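Local coordinates for protein carboxylic ester hydrolase (Aspergillus niger, PDB 7K4O) that probably hydrolyses the galloyl ester bonds of tannins as a serine esterase of the tannase and feruloyl esterase family, at residues A[261-266]-A[326-331]; A[415-420]-A[457-462]; A[419-424]-A[463-468]. All blocks are in the same frame, centred on the assembly; numbering follows the deposited sequence.

Overall arrangement
All three contacts are largely buried, but the centre of contact 1 lies about 18 Å from that of the chain, against about 11 and 9 Å for contacts 2 and 3. Contact 1 joins two loops beside a calcium site through an amide-hydroxyl bond, a water bridge and methyl packing. Contact 2 pairs the ends of parallel strands 410-416 and 455-460 by backbone bonds and one T459-D417 side-chain bond. Contact 3 joins the loops that leave those strands and carries side-chain chemistry at the bound trihydroxybenzoic acid. Contacts 2 and 3 share D419 and F420, and A418 N pairs with A463 O between them. T266 OG1 of contact 1 reaches D417 OD1.

Contact 1: A[261-266]-A[326-331]; sequences WVVART and QPTAAF. With CA (calcium ion), chain K.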
ATOM      1  N   TRP A 261      21.129 -13.801  -3.450  1.00 38.63           N
ATOM      2  CA  TRP A 261      21.120 -12.320  -3.381  1.00 35.79           C
ATOM      3  C   TRP A 261      19.655 -11.824  -3.131  1.00 30.34           C
ATOM      4  O   TRP A 261      19.205 -10.907  -3.798  1.00 32.59           O
ATOM      5  CB  TRP A 261      21.740 -11.741  -4.642  1.00 35.70           C
ATOM      6  CG  TRP A 261      22.219 -10.339  -4.423  1.00 42.87           C
ATOM      7  CD1 TRP A 261      21.621  -9.188  -4.851  1.00 39.16           C
ATOM      8  CD2 TRP A 261      23.374  -9.944  -3.655  1.00 43.06           C
ATOM      9  NE1 TRP A 261      22.340  -8.100  -4.420  1.00 44.56           N
ATOM     10  CE2 TRP A 261      23.421  -8.530  -3.692  1.00 46.43           C
ATOM     11  CE3 TRP A 261      24.402 -10.648  -3.009  1.00 44.06           C
ATOM     12  CZ2 TRP A 261      24.447  -7.803  -3.082  1.00 47.77           C
ATOM     13  CZ3 TRP A 261      25.410  -9.924  -2.404  1.00 45.83           C
ATOM     14  CH2 TRP A 261      25.424  -8.525  -2.436  1.00 43.74           C
ATOM     15  N   VAL A 262      19.003 -12.481  -2.206  1.00 32.90           N
ATOM     16  CA  VAL A 262      17.671 -12.062  -1.698  1.00 33.48           C
ATOM     17  C   VAL A 262      17.702 -12.258  -0.211  1.00 30.10           C
ATOM     18  O   VAL A 262      17.960 -13.339   0.258  1.00 32.83           O
ATOM     19  CB  VAL A 262      16.516 -12.851  -2.340  1.00 34.92           C
ATOM     20  CG1 VAL A 262      15.174 -12.284  -1.847  1.00 36.28           C
ATOM     21  CG2 VAL A 262      16.592 -12.807  -3.856  1.00 32.45           C
ATOM     22  N   VAL A 263      17.362 -11.208   0.529  1.00 30.57           N
ATOM     23  CA  VAL A 263      17.176 -11.351   1.990  1.00 30.80           C
ATOM     24  C   VAL A 263      15.700 -11.600   2.305  1.00 34.14           C
ATOM     25  O   VAL A 263      14.918 -10.627   2.353  1.00 33.79           O
ATOM     26  CB  VAL A 263      17.729 -10.101   2.679  1.00 31.73           C
ATOM     27  CG1 VAL A 263      17.506 -10.157   4.177  1.00 32.17           C
ATOM     28  CG2 VAL A 263      19.207  -9.931   2.320  1.00 35.87           C
ATOM     29  N   ALA A 264      15.358 -12.854   2.556  1.00 30.26           N
ATOM     30  CA  ALA A 264      13.997 -13.270   2.936  1.00 30.13           C
ATOM     31  C   ALA A 264      13.840 -13.155   4.436  1.00 31.84           C
ATOM     32  O   ALA A 264      12.719 -13.319   4.908  1.00 30.10           O
ATOM     33  CB  ALA A 264      13.732 -14.688   2.494  1.00 31.73           C
ATOM     34  N   ARG A 265      14.937 -13.007   5.197  1.00 29.11           N
ATOM     35  CA  ARG A 265      14.842 -12.931   6.671  1.00 27.59           C
ATOM     36  C   ARG A 265      15.486 -11.616   7.116  1.00 33.94           C
ATOM     37  O   ARG A 265      16.601 -11.632   7.720  1.00 31.38           O
ATOM     38  CB  ARG A 265      15.426 -14.187   7.321  1.00 29.10           C
ATOM     39  CG  ARG A 265      14.621 -15.437   6.984  1.00 28.31           C
ATOM     40  CD  ARG A 265      13.273 -15.502   7.688  1.00 27.97           C
ATOM     41  NE  ARG A 265      13.394 -15.640   9.111  1.00 28.13           N
ATOM     42  CZ  ARG A 265      13.589 -16.764   9.770  1.00 30.80           C
ATOM     43  NH1 ARG A 265      13.618 -17.925   9.132  1.00 30.89           N
ATOM     44  NH2 ARG A 265      13.718 -16.743  11.079  1.00 33.50           N
ATOM     45  N   THR A 266      14.751 -10.515   6.934  1.00 31.21           N
ATOM     46  CA  THR A 266      15.189  -9.193   7.438  1.00 30.25           C
ATOM     47  C   THR A 266      15.091  -9.164   8.956  1.00 27.09           C
ATOM     48  O   THR A 266      15.769  -8.288   9.561  1.00 31.93           O
ATOM     49  CB  THR A 266      14.417  -8.038   6.797  1.00 27.80           C
ATOM     50  OG1 THR A 266      13.062  -8.205   7.193  1.00 29.01           O
ATOM     51  CG2 THR A 266      14.636  -7.971   5.313  1.00 27.91           C
ATOM     52  N   GLN A 326      12.904  -1.848   7.308  1.00 28.28           N
ATOM     53  CA  GLN A 326      13.764  -3.011   7.620  1.00 29.82           C
ATOM     54  C   GLN A 326      15.175  -2.784   7.074  1.00 23.91           C
ATOM     55  O   GLN A 326      15.386  -2.075   6.100  1.00 26.27           O
ATOM     56  CB  GLN A 326      13.202  -4.276   6.982  1.00 26.85           C
ATOM     57  CG  GLN A 326      11.926  -4.798   7.636  1.00 28.41           C
ATOM     58  CD  GLN A 326      12.077  -5.113   9.094  1.00 28.80           C
ATOM     59  OE1 GLN A 326      11.735  -4.311   9.977  1.00 29.28           O
ATOM     60  NE2 GLN A 326      12.598  -6.307   9.391  1.00 28.19           N
ATOM     61  N   PRO A 327      16.187  -3.437   7.679  1.00 28.77           N
ATOM     62  CA  PRO A 327      17.479  -3.571   6.983  1.00 29.61           C
ATOM     63  C   PRO A 327      17.260  -4.140   5.568  1.00 31.00           C
ATOM     64  O   PRO A 327      16.345  -4.947   5.392  1.00 30.05           O
ATOM     65  CB  PRO A 327      18.250  -4.555   7.877  1.00 31.97           C
ATOM     66  CG  PRO A 327      17.625  -4.403   9.232  1.00 31.59           C
ATOM     67  CD  PRO A 327      16.140  -4.121   8.976  1.00 30.98           C
ATOM     68  N   THR A 328      18.023  -3.651   4.592  1.00 29.52           N
ATOM     69  CA  THR A 328      18.042  -3.946   3.124  1.00 31.88           C
ATOM     70  C   THR A 328      17.125  -2.987   2.377  1.00 30.31           C
ATOM     71  O   THR A 328      17.279  -2.877   1.180  1.00 31.31           O
ATOM     72  CB  THR A 328      17.750  -5.400   2.733  1.00 32.03           C
ATOM     73  OG1 THR A 328      16.399  -5.785   2.953  1.00 31.50           O
ATOM     74  CG2 THR A 328      18.536  -6.405   3.530  1.00 31.40           C
ATOM     75  N   ALA A 329      16.240  -2.244   3.059  1.00 29.90           N
ATOM     76  CA  ALA A 329      15.472  -1.182   2.373  1.00 27.13           C
ATOM     77  C   ALA A 329      16.398  -0.019   2.017  1.00 27.28           C
ATOM     78  O   ALA A 329      17.242   0.359   2.879  1.00 32.79           O
ATOM     79  CB  ALA A 329      14.294  -0.720   3.225  1.00 28.22           C
ATOM     80  N   ALA A 330      16.233   0.542   0.831  1.00 28.37           N
ATOM     81  CA  ALA A 330      16.989   1.721   0.382  1.00 29.51           C
ATOM     82  C   ALA A 330      16.764   2.891   1.346  1.00 35.58           C
ATOM     83  O   ALA A 330      15.682   3.029   1.939  1.00 29.75           O
ATOM     84  CB  ALA A 330      16.626   2.089  -1.006  1.00 32.23           C
ATOM     85  N   PHE A 331      17.777   3.746   1.496  1.00 32.84           N
ATOM     86  CA  PHE A 331      17.687   4.953   2.350  1.00 31.78           C
ATOM     87  C   PHE A 331      17.108   6.118   1.552  1.00 32.31           C
ATOM     88  O   PHE A 331      17.762   7.190   1.414  1.00 33.71           O
ATOM     89  CB  PHE A 331      19.079   5.268   2.924  1.00 32.17           C
ATOM     90  CG  PHE A 331      19.507   4.370   4.038  1.00 30.65           C
ATOM     91  CD1 PHE A 331      20.164   3.176   3.784  1.00 31.10           C
ATOM     92  CD2 PHE A 331      19.287   4.723   5.351  1.00 28.81           C
ATOM     93  CE1 PHE A 331      20.541   2.340   4.815  1.00 31.54           C
ATOM     94  CE2 PHE A 331      19.669   3.882   6.381  1.00 29.67           C
ATOM     95  CZ  PHE A 331      20.295   2.696   6.117  1.00 31.27           C
TER
HETATM   96 CA    CA K 604      18.677 -15.598   0.509  0.97 33.25          CA
HETATM   97  O   HOH W   1      14.809  -7.952   1.604  1.00 30.92           O
HETATM   98  O   HOH W   2      16.304 -16.288  -0.256  1.00 36.17           O
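The carboxamide of Q326 meets T266 at its edge and not over a face: NE2 of Q326 donates to OG1 of T266 across 2.9 Å. With an N-H...O angle of 170° and the hydroxyl oxygen close to the amide plane, this nearly straight bond fixes the rotation of the amide. Glutamine suits the place because it supplies an amide N-H, which its bent chain (chi2 -58°) carries to the hydroxyl. That hydroxyl sits between the backbone N and the carbonyl carbon of its residue (chi1 63°), turned to Q326, and it is shared with OD1 of D417. The other branch of the threonine leans on the turn, CG2 of T266 being 3.5 Å from O of P327.

Residues 326-329 form a type II turn, with proline at its second position and T328, at positive phi, at its third. OG1 of T328 donates to O of P327 at 2.6 Å, in the carbonyl plane and on a lone pair. A water gives one hydrogen to this same OG1 of T328 and the other to O of V263, the latter at 2.8 Å. Beside the bridge the contact is greasy, CG2 of V263 meeting CG2 of T328 at 3.8 Å; branched residues supply methyls close to the main chain here.

Just before V263, O of V262 binds calcium at 2.4 Å, with D253, D256, K258 and D260 completing the protein's share of the site. Segment 261-266 thus leads from the calcium loop that follows helix 238-252 into helix 266-272, with R265 at the N-cap and packed on strand 520-524. From the turn the other segment runs on to F331, whose ring lies against helices 238-252 and 300-310.

Contact 2: A[415-420]-A[457-462]; sequences HGDADF and LYTVPG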
ATOM      1  N   HIS A 415       3.399  -7.264   1.876  1.00 23.39           N
ATOM      2  CA  HIS A 415       4.310  -6.125   2.079  1.00 23.10           C
ATOM      3  C   HIS A 415       5.743  -6.525   1.694  1.00 23.29           C
ATOM      4  O   HIS A 415       6.207  -7.567   2.188  1.00 23.64           O
ATOM      5  CB  HIS A 415       4.190  -5.652   3.532  1.00 23.90           C
ATOM      6  CG  HIS A 415       4.626  -4.253   3.746  1.00 22.76           C
ATOM      7  ND1 HIS A 415       3.907  -3.393   4.574  1.00 24.07           N
ATOM      8  CD2 HIS A 415       5.703  -3.545   3.289  1.00 25.31           C
ATOM      9  CE1 HIS A 415       4.515  -2.219   4.589  1.00 24.08           C
ATOM     10  NE2 HIS A 415       5.612  -2.264   3.807  1.00 23.38           N
ATOM     11  N   GLY A 416       6.429  -5.724   0.907  1.00 24.75           N
ATOM     12  CA  GLY A 416       7.833  -6.006   0.570  1.00 26.44           C
ATOM     13  C   GLY A 416       8.753  -5.931   1.771  1.00 26.67           C
ATOM     14  O   GLY A 416       8.653  -4.989   2.562  1.00 25.25           O
ATOM     15  N   ASP A 417       9.690  -6.872   1.900  1.00 26.77           N
ATOM     16  CA  ASP A 417      10.674  -6.905   3.012  1.00 29.05           C
ATOM     17  C   ASP A 417      11.633  -5.719   2.893  1.00 26.53           C
ATOM     18  O   ASP A 417      12.173  -5.347   3.953  1.00 29.84           O
ATOM     19  CB  ASP A 417      11.477  -8.229   2.994  1.00 30.85           C
ATOM     20  CG  ASP A 417      10.862  -9.251   3.917  1.00 34.26           C
ATOM     21  OD1 ASP A 417      11.004  -9.066   5.125  1.00 37.77           O
ATOM     22  OD2 ASP A 417      10.270 -10.245   3.408  1.00 36.58           O
ATOM     23  N   ALA A 418      11.844  -5.178   1.704  1.00 27.68           N
ATOM     24  CA  ALA A 418      12.826  -4.085   1.488  1.00 28.57           C
ATOM     25  C   ALA A 418      12.087  -2.793   1.101  1.00 27.92           C
ATOM     26  O   ALA A 418      12.595  -1.950   0.313  1.00 25.98           O
ATOM     27  CB  ALA A 418      13.882  -4.500   0.480  1.00 31.14           C
ATOM     28  N   ASP A 419      10.854  -2.622   1.631  1.00 26.38           N
ATOM     29  CA  ASP A 419      10.050  -1.426   1.315  1.00 24.55           C
ATOM     30  C   ASP A 419      10.737  -0.220   1.983  1.00 22.11           C
ATOM     31  O   ASP A 419      10.916  -0.243   3.200  1.00 25.60           O
ATOM     32  CB  ASP A 419       8.609  -1.621   1.822  1.00 25.40           C
ATOM     33  CG  ASP A 419       7.649  -0.610   1.274  1.00 26.85           C
ATOM     34  OD1 ASP A 419       8.066   0.565   1.021  1.00 27.35           O
ATOM     35  OD2 ASP A 419       6.493  -1.017   1.009  1.00 26.58           O
ATOM     36  N   PHE A 420      11.020   0.773   1.197  1.00 23.36           N
ATOM     37  CA  PHE A 420      11.729   2.002   1.589  1.00 25.81           C
ATOM     38  C   PHE A 420      10.756   3.153   1.797  1.00 27.66           C
ATOM     39  O   PHE A 420      11.212   4.271   2.092  1.00 26.30           O
ATOM     40  CB  PHE A 420      12.718   2.416   0.495  1.00 27.76           C
ATOM     41  CG  PHE A 420      12.128   2.561  -0.872  1.00 26.50           C
ATOM     42  CD1 PHE A 420      11.465   3.702  -1.254  1.00 27.03           C
ATOM     43  CD2 PHE A 420      12.150   1.482  -1.760  1.00 28.41           C
ATOM     44  CE1 PHE A 420      10.922   3.830  -2.524  1.00 33.83           C
ATOM     45  CE2 PHE A 420      11.581   1.599  -3.018  1.00 31.12           C
ATOM     46  CZ  PHE A 420      10.957   2.766  -3.402  1.00 31.56           C
ATOM     47  N   LEU A 457      -1.405 -12.528   6.166  1.00 22.63           N
ATOM     48  CA  LEU A 457      -0.374 -11.522   5.917  1.00 22.87           C
ATOM     49  C   LEU A 457       0.908 -12.210   5.441  1.00 22.78           C
ATOM     50  O   LEU A 457       1.341 -13.210   6.079  1.00 24.84           O
ATOM     51  CB  LEU A 457      -0.124 -10.761   7.227  1.00 22.12           C
ATOM     52  CG  LEU A 457       1.079  -9.831   7.227  1.00 22.93           C
ATOM     53  CD1 LEU A 457       0.940  -8.687   6.220  1.00 24.63           C
ATOM     54  CD2 LEU A 457       1.280  -9.300   8.640  1.00 24.88           C
ATOM     55  N   TYR A 458       1.509 -11.665   4.414  1.00 23.43           N
ATOM     56  CA  TYR A 458       2.691 -12.265   3.760  1.00 24.51           C
ATOM     57  C   TYR A 458       3.723 -11.179   3.492  1.00 24.25           C
ATOM     58  O   TYR A 458       3.396 -10.174   2.854  1.00 24.81           O
ATOM     59  CB  TYR A 458       2.301 -12.970   2.453  1.00 24.49           C
ATOM     60  CG  TYR A 458       1.164 -13.946   2.553  1.00 24.83           C
ATOM     61  CD1 TYR A 458      -0.136 -13.487   2.449  1.00 24.88           C
ATOM     62  CD2 TYR A 458       1.361 -15.318   2.683  1.00 26.84           C
ATOM     63  CE1 TYR A 458      -1.221 -14.338   2.502  1.00 24.76           C
ATOM     64  CE2 TYR A 458       0.274 -16.178   2.734  1.00 27.25           C
ATOM     65  CZ  TYR A 458      -1.018 -15.696   2.631  1.00 28.34           C
ATOM     66  OH  TYR A 458      -2.139 -16.511   2.693  1.00 29.47           O
ATOM     67  N   THR A 459       4.974 -11.365   3.917  1.00 25.44           N
ATOM     68  CA  THR A 459       6.042 -10.458   3.451  1.00 24.22           C
ATOM     69  C   THR A 459       6.663 -10.991   2.169  1.00 24.83           C
ATOM     70  O   THR A 459       6.595 -12.236   1.900  1.00 25.55           O
ATOM     71  CB  THR A 459       7.080 -10.145   4.548  1.00 27.67           C
ATOM     72  OG1 THR A 459       7.967 -11.248   4.757  1.00 28.79           O
ATOM     73  CG2 THR A 459       6.425  -9.741   5.861  1.00 27.41           C
ATOM     74  N   VAL A 460       7.204 -10.098   1.364  1.00 25.94           N
ATOM     75  CA  VAL A 460       7.744 -10.481   0.030  1.00 25.15           C
ATOM     76  C   VAL A 460       9.262 -10.294   0.075  1.00 27.97           C
ATOM     77  O   VAL A 460       9.760  -9.151   0.035  1.00 28.03           O
ATOM     78  CB  VAL A 460       7.108  -9.674  -1.105  1.00 24.99           C
ATOM     79  CG1 VAL A 460       7.527 -10.234  -2.458  1.00 27.17           C
ATOM     80  CG2 VAL A 460       5.576  -9.650  -0.959  1.00 27.15           C
ATOM     81  N   PRO A 461      10.030 -11.409   0.061  1.00 27.90           N
ATOM     82  CA  PRO A 461      11.495 -11.327   0.080  1.00 29.40           C
ATOM     83  C   PRO A 461      12.079 -10.397  -0.963  1.00 26.13           C
ATOM     84  O   PRO A 461      11.744 -10.452  -2.138  1.00 29.99           O
ATOM     85  CB  PRO A 461      11.951 -12.776  -0.207  1.00 30.70           C
ATOM     86  CG  PRO A 461      10.848 -13.612   0.349  1.00 31.28           C
ATOM     87  CD  PRO A 461       9.571 -12.803   0.094  1.00 27.87           C
ATOM     88  N   GLY A 462      12.945  -9.492  -0.482  1.00 28.30           N
ATOM     89  CA  GLY A 462      13.690  -8.535  -1.321  1.00 29.17           C
ATOM     90  C   GLY A 462      12.888  -7.451  -2.020  1.00 28.32           C
ATOM     91  O   GLY A 462      13.478  -6.579  -2.629  1.00 28.49           O
TER
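H415 and G416 pair in parallel with T459 and V460, and this is the tight end of the contact. N of H415 donates to O of Y458 at 3.1 Å, and O of H415 takes N of V460 at 2.8 Å. The same carbonyl oxygen of H415 also receives a CA-H...O contact from CA of T459, 3.2 Å away, so one oxygen is met by both T459 and V460. CA of G416 packs 3.7 Å from O of V460. The last backbone bond is the straightest: N of D417 to O of V460, 2.9 Å at 173°. The imidazole of H415 is buried, its nitrogens held by OG of S427 and O of I422.

A side-chain hydrogen bond extends the pairing. OG1 of T459 lies between its backbone N and carbonyl carbon (chi1 76°), which turns it to D417, and it donates to OD2 of D417 at 2.9 Å, on the syn side but 32° out of the carboxylate plane. A threonine hydroxyl can donate here and still bond R520, while the two oxygens of the aspartate serve T459 and T266 separately.

Beyond this the regular pairing stops and the contact thins. P461, whose CB points away from the other strand, is partly exposed, and CB of A418 merely approaches O of G462 at 3.8 Å. Positive phi at 462 favours the glycine found there.

The two strands are neighbours in the large mixed sheet, joined by a beta-alpha-beta crossover that includes helix 425-438. I428 of that helix packs on L457 and T459, whereas V460 and P461 touch L514 of strand 511-514.

Contact 3: A[419-424]-A[463-468]; sequences DFSIPT and AGHCAT. With GDE (3,4,5-trihydroxybenzoic acid), chain J.
H465 and D419 meet in a geometry consistent with the Ser-His-Asp triad of an alpha/beta hydrolase, S186 being the probable nucleophile. In sequence, C185-S186, D419 and H465-C466 match the CS-D-HC motif of this esterase family, and the disulfide C185-C466 ties serine and histidine loops together.

The histidine can be followed outward. Its CB lies over a face of the F420 ring, 4.2 Å from the centroid, a CH-pi contact in which the phenyl offers its pi cloud to the CB hydrogens. With CG anti to the backbone N (chi1 -180°), the imidazole extends between two covers: CB of S421 makes a second CH-pi contact over the ring centre, 3.6 Å from the centroid, and SG of C466 lies over the opposite face, toward its rim. At the edge ND1 of H465 donates to OD2 of D419 at 2.9 Å and 176°, in the ring plane and on the syn lone pair. CE1 of H465 touches CD1 of I422 at 3.7 Å. At the tip NE2 of H465 bonds to OG of S186 and, at 3.2 Å, to OAB of the bound trihydroxybenzoic acid.

Aspartate suits its place because its second oxygen holds the loop: OD1 of D419 accepts N of S421 in an Asx turn, and also N of I422. The serine so placed reaches the ligand, OG of S421 being hydrogen-bonded to the phenolic OAD at 2.6 Å.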
ATOM      1  N   ASP A 419      10.854  -2.622   1.631  1.00 26.38           N
ATOM      2  CA  ASP A 419      10.050  -1.426   1.315  1.00 24.55           C
ATOM      3  C   ASP A 419      10.737  -0.220   1.983  1.00 22.11           C
ATOM      4  O   ASP A 419      10.916  -0.243   3.200  1.00 25.60           O
ATOM      5  CB  ASP A 419       8.609  -1.621   1.822  1.00 25.40           C
ATOM      6  CG  ASP A 419       7.649  -0.610   1.274  1.00 26.85           C
ATOM      7  OD1 ASP A 419       8.066   0.565   1.021  1.00 27.35           O
ATOM      8  OD2 ASP A 419       6.493  -1.017   1.009  1.00 26.58           O
ATOM      9  N   PHE A 420      11.020   0.773   1.197  1.00 23.36           N
ATOM     10  CA  PHE A 420      11.729   2.002   1.589  1.00 25.81           C
ATOM     11  C   PHE A 420      10.756   3.153   1.797  1.00 27.66           C
ATOM     12  O   PHE A 420      11.212   4.271   2.092  1.00 26.30           O
ATOM     13  CB  PHE A 420      12.718   2.416   0.495  1.00 27.76           C
ATOM     14  CG  PHE A 420      12.128   2.561  -0.872  1.00 26.50           C
ATOM     15  CD1 PHE A 420      11.465   3.702  -1.254  1.00 27.03           C
ATOM     16  CD2 PHE A 420      12.150   1.482  -1.760  1.00 28.41           C
ATOM     17  CE1 PHE A 420      10.922   3.830  -2.524  1.00 33.83           C
ATOM     18  CE2 PHE A 420      11.581   1.599  -3.018  1.00 31.12           C
ATOM     19  CZ  PHE A 420      10.957   2.766  -3.402  1.00 31.56           C
ATOM     20  N   SER A 421       9.457   2.896   1.591  1.00 24.96           N
ATOM     21  CA  SER A 421       8.440   3.977   1.577  1.00 24.89           C
ATOM     22  C   SER A 421       7.507   3.779   2.771  1.00 25.68           C
ATOM     23  O   SER A 421       7.082   4.780   3.330  1.00 24.21           O
ATOM     24  CB  SER A 421       7.735   4.051   0.260  1.00 27.06           C
ATOM     25  OG  SER A 421       6.844   5.155   0.178  1.00 26.15           O
ATOM     26  N   ILE A 422       7.132   2.532   3.057  1.00 25.85           N
ATOM     27  CA  ILE A 422       6.294   2.152   4.218  1.00 24.71           C
ATOM     28  C   ILE A 422       6.993   1.044   4.932  1.00 24.67           C
ATOM     29  O   ILE A 422       7.224  -0.017   4.339  1.00 25.56           O
ATOM     30  CB  ILE A 422       4.878   1.753   3.767  1.00 24.73           C
ATOM     31  CG1 ILE A 422       4.293   2.833   2.849  1.00 27.78           C
ATOM     32  CG2 ILE A 422       4.048   1.439   5.002  1.00 24.49           C
ATOM     33  CD1 ILE A 422       2.873   2.611   2.406  1.00 29.87           C
ATOM     34  N   PRO A 423       7.324   1.204   6.231  1.00 24.00           N
ATOM     35  CA  PRO A 423       8.008   0.148   6.949  1.00 25.63           C
ATOM     36  C   PRO A 423       7.236  -1.177   6.907  1.00 26.70           C
ATOM     37  O   PRO A 423       6.083  -1.221   7.238  1.00 23.27           O
ATOM     38  CB  PRO A 423       8.109   0.669   8.369  1.00 25.41           C
ATOM     39  CG  PRO A 423       8.086   2.142   8.194  1.00 24.80           C
ATOM     40  CD  PRO A 423       7.079   2.395   7.081  1.00 24.06           C
ATOM     41  N   THR A 424       7.928  -2.272   6.577  1.00 24.59           N
ATOM     42  CA  THR A 424       7.280  -3.598   6.593  1.00 23.93           C
ATOM     43  C   THR A 424       6.620  -3.881   7.933  1.00 25.47           C
ATOM     44  O   THR A 424       5.529  -4.504   7.961  1.00 24.74           O
ATOM     45  CB  THR A 424       8.295  -4.696   6.217  1.00 23.41           C
ATOM     46  OG1 THR A 424       9.069  -4.237   5.109  1.00 25.07           O
ATOM     47  CG2 THR A 424       7.568  -5.990   5.902  1.00 25.03           C
ATOM     48  N   ALA A 463      11.549  -7.471  -1.995  1.00 26.77           N
ATOM     49  CA  ALA A 463      10.731  -6.529  -2.769  1.00 25.64           C
ATOM     50  C   ALA A 463      10.793  -5.109  -2.171  1.00 24.08           C
ATOM     51  O   ALA A 463      11.037  -4.932  -0.942  1.00 27.10           O
ATOM     52  CB  ALA A 463       9.297  -7.020  -2.821  1.00 28.24           C
ATOM     53  N   GLY A 464      10.591  -4.168  -3.052  1.00 25.00           N
ATOM     54  CA  GLY A 464      10.617  -2.734  -2.738  1.00 28.16           C
ATOM     55  C   GLY A 464       9.217  -2.299  -2.339  1.00 28.69           C
ATOM     56  O   GLY A 464       8.540  -3.066  -1.631  1.00 28.92           O
ATOM     57  N   HIS A 465       8.827  -1.128  -2.814  1.00 30.31           N
ATOM     58  CA  HIS A 465       7.539  -0.511  -2.450  1.00 30.02           C
ATOM     59  C   HIS A 465       6.506  -0.884  -3.513  1.00 27.06           C
ATOM     60  O   HIS A 465       6.530  -0.290  -4.565  1.00 26.95           O
ATOM     61  CB  HIS A 465       7.690   0.992  -2.282  1.00 33.77           C
ATOM     62  CG  HIS A 465       6.389   1.594  -1.906  1.00 32.50           C
ATOM     63  ND1 HIS A 465       5.636   1.101  -0.835  1.00 33.32           N
ATOM     64  CD2 HIS A 465       5.693   2.596  -2.461  1.00 33.17           C
ATOM     65  CE1 HIS A 465       4.516   1.808  -0.770  1.00 33.47           C
ATOM     66  NE2 HIS A 465       4.554   2.709  -1.744  1.00 32.89           N
ATOM     67  N   CYS A 466       5.687  -1.885  -3.220  1.00 28.91           N
ATOM     68  CA  CYS A 466       4.629  -2.365  -4.129  1.00 31.79           C
ATOM     69  C   CYS A 466       5.220  -2.726  -5.490  1.00 27.83           C
ATOM     70  O   CYS A 466       4.575  -2.449  -6.503  1.00 28.13           O
ATOM     71  CB  CYS A 466       3.588  -1.277  -4.320  1.00 35.33           C
ATOM     72  SG  CYS A 466       2.696  -0.972  -2.775  0.78 39.69           S
ATOM     73  N   ALA A 467       6.437  -3.244  -5.509  1.00 28.19           N
ATOM     74  CA  ALA A 467       7.132  -3.533  -6.790  1.00 27.99           C
ATOM     75  C   ALA A 467       8.337  -4.379  -6.484  1.00 26.55           C
ATOM     76  O   ALA A 467       8.805  -4.417  -5.322  1.00 29.17           O
ATOM     77  CB  ALA A 467       7.547  -2.294  -7.530  1.00 29.15           C
ATOM     78  N   THR A 468       8.857  -4.981  -7.539  1.00 28.35           N
ATOM     79  CA  THR A 468      10.157  -5.698  -7.469  1.00 29.59           C
ATOM     80  C   THR A 468      11.262  -4.669  -7.215  1.00 30.17           C
ATOM     81  O   THR A 468      11.072  -3.437  -7.446  1.00 30.28           O
ATOM     82  CB  THR A 468      10.397  -6.517  -8.740  1.00 30.20           C
ATOM     83  OG1 THR A 468      10.254  -5.642  -9.851  1.00 30.91           O
ATOM     84  CG2 THR A 468       9.405  -7.646  -8.858  1.00 34.03           C
TER
HETATM   85  OAA GDE J 603       0.798   5.449  -2.424  0.99 26.88           O
HETATM   86  OAB GDE J 603       2.967   5.236  -2.808  0.99 31.84           O
HETATM   87  OAC GDE J 603       0.703   8.263   1.881  0.96 23.14           O
HETATM   88  OAD GDE J 603       5.040   6.262   1.753  0.99 23.99           O
HETATM   89  OAE GDE J 603       3.233   7.778   3.012  0.90 22.20           O
HETATM   90  CAF GDE J 603       1.344   6.925  -0.085  0.99 25.42           C
HETATM   91  CAG GDE J 603       3.559   5.901  -0.154  0.95 24.79           C
HETATM   92  CAH GDE J 603       2.009   5.590  -2.073  1.00 30.77           C
HETATM   93  CAI GDE J 603       1.639   7.474   1.172  1.00 24.04           C
HETATM   94  CAJ GDE J 603       3.872   6.488   1.100  0.99 25.67           C
HETATM   95  CAK GDE J 603       2.334   6.202  -0.729  0.95 25.39           C
HETATM   96  CAL GDE J 603       2.917   7.228   1.743  0.94 24.98           C
HETATM   97  O   HOH W   3       5.998  -3.218  -0.390  1.00 24.41           O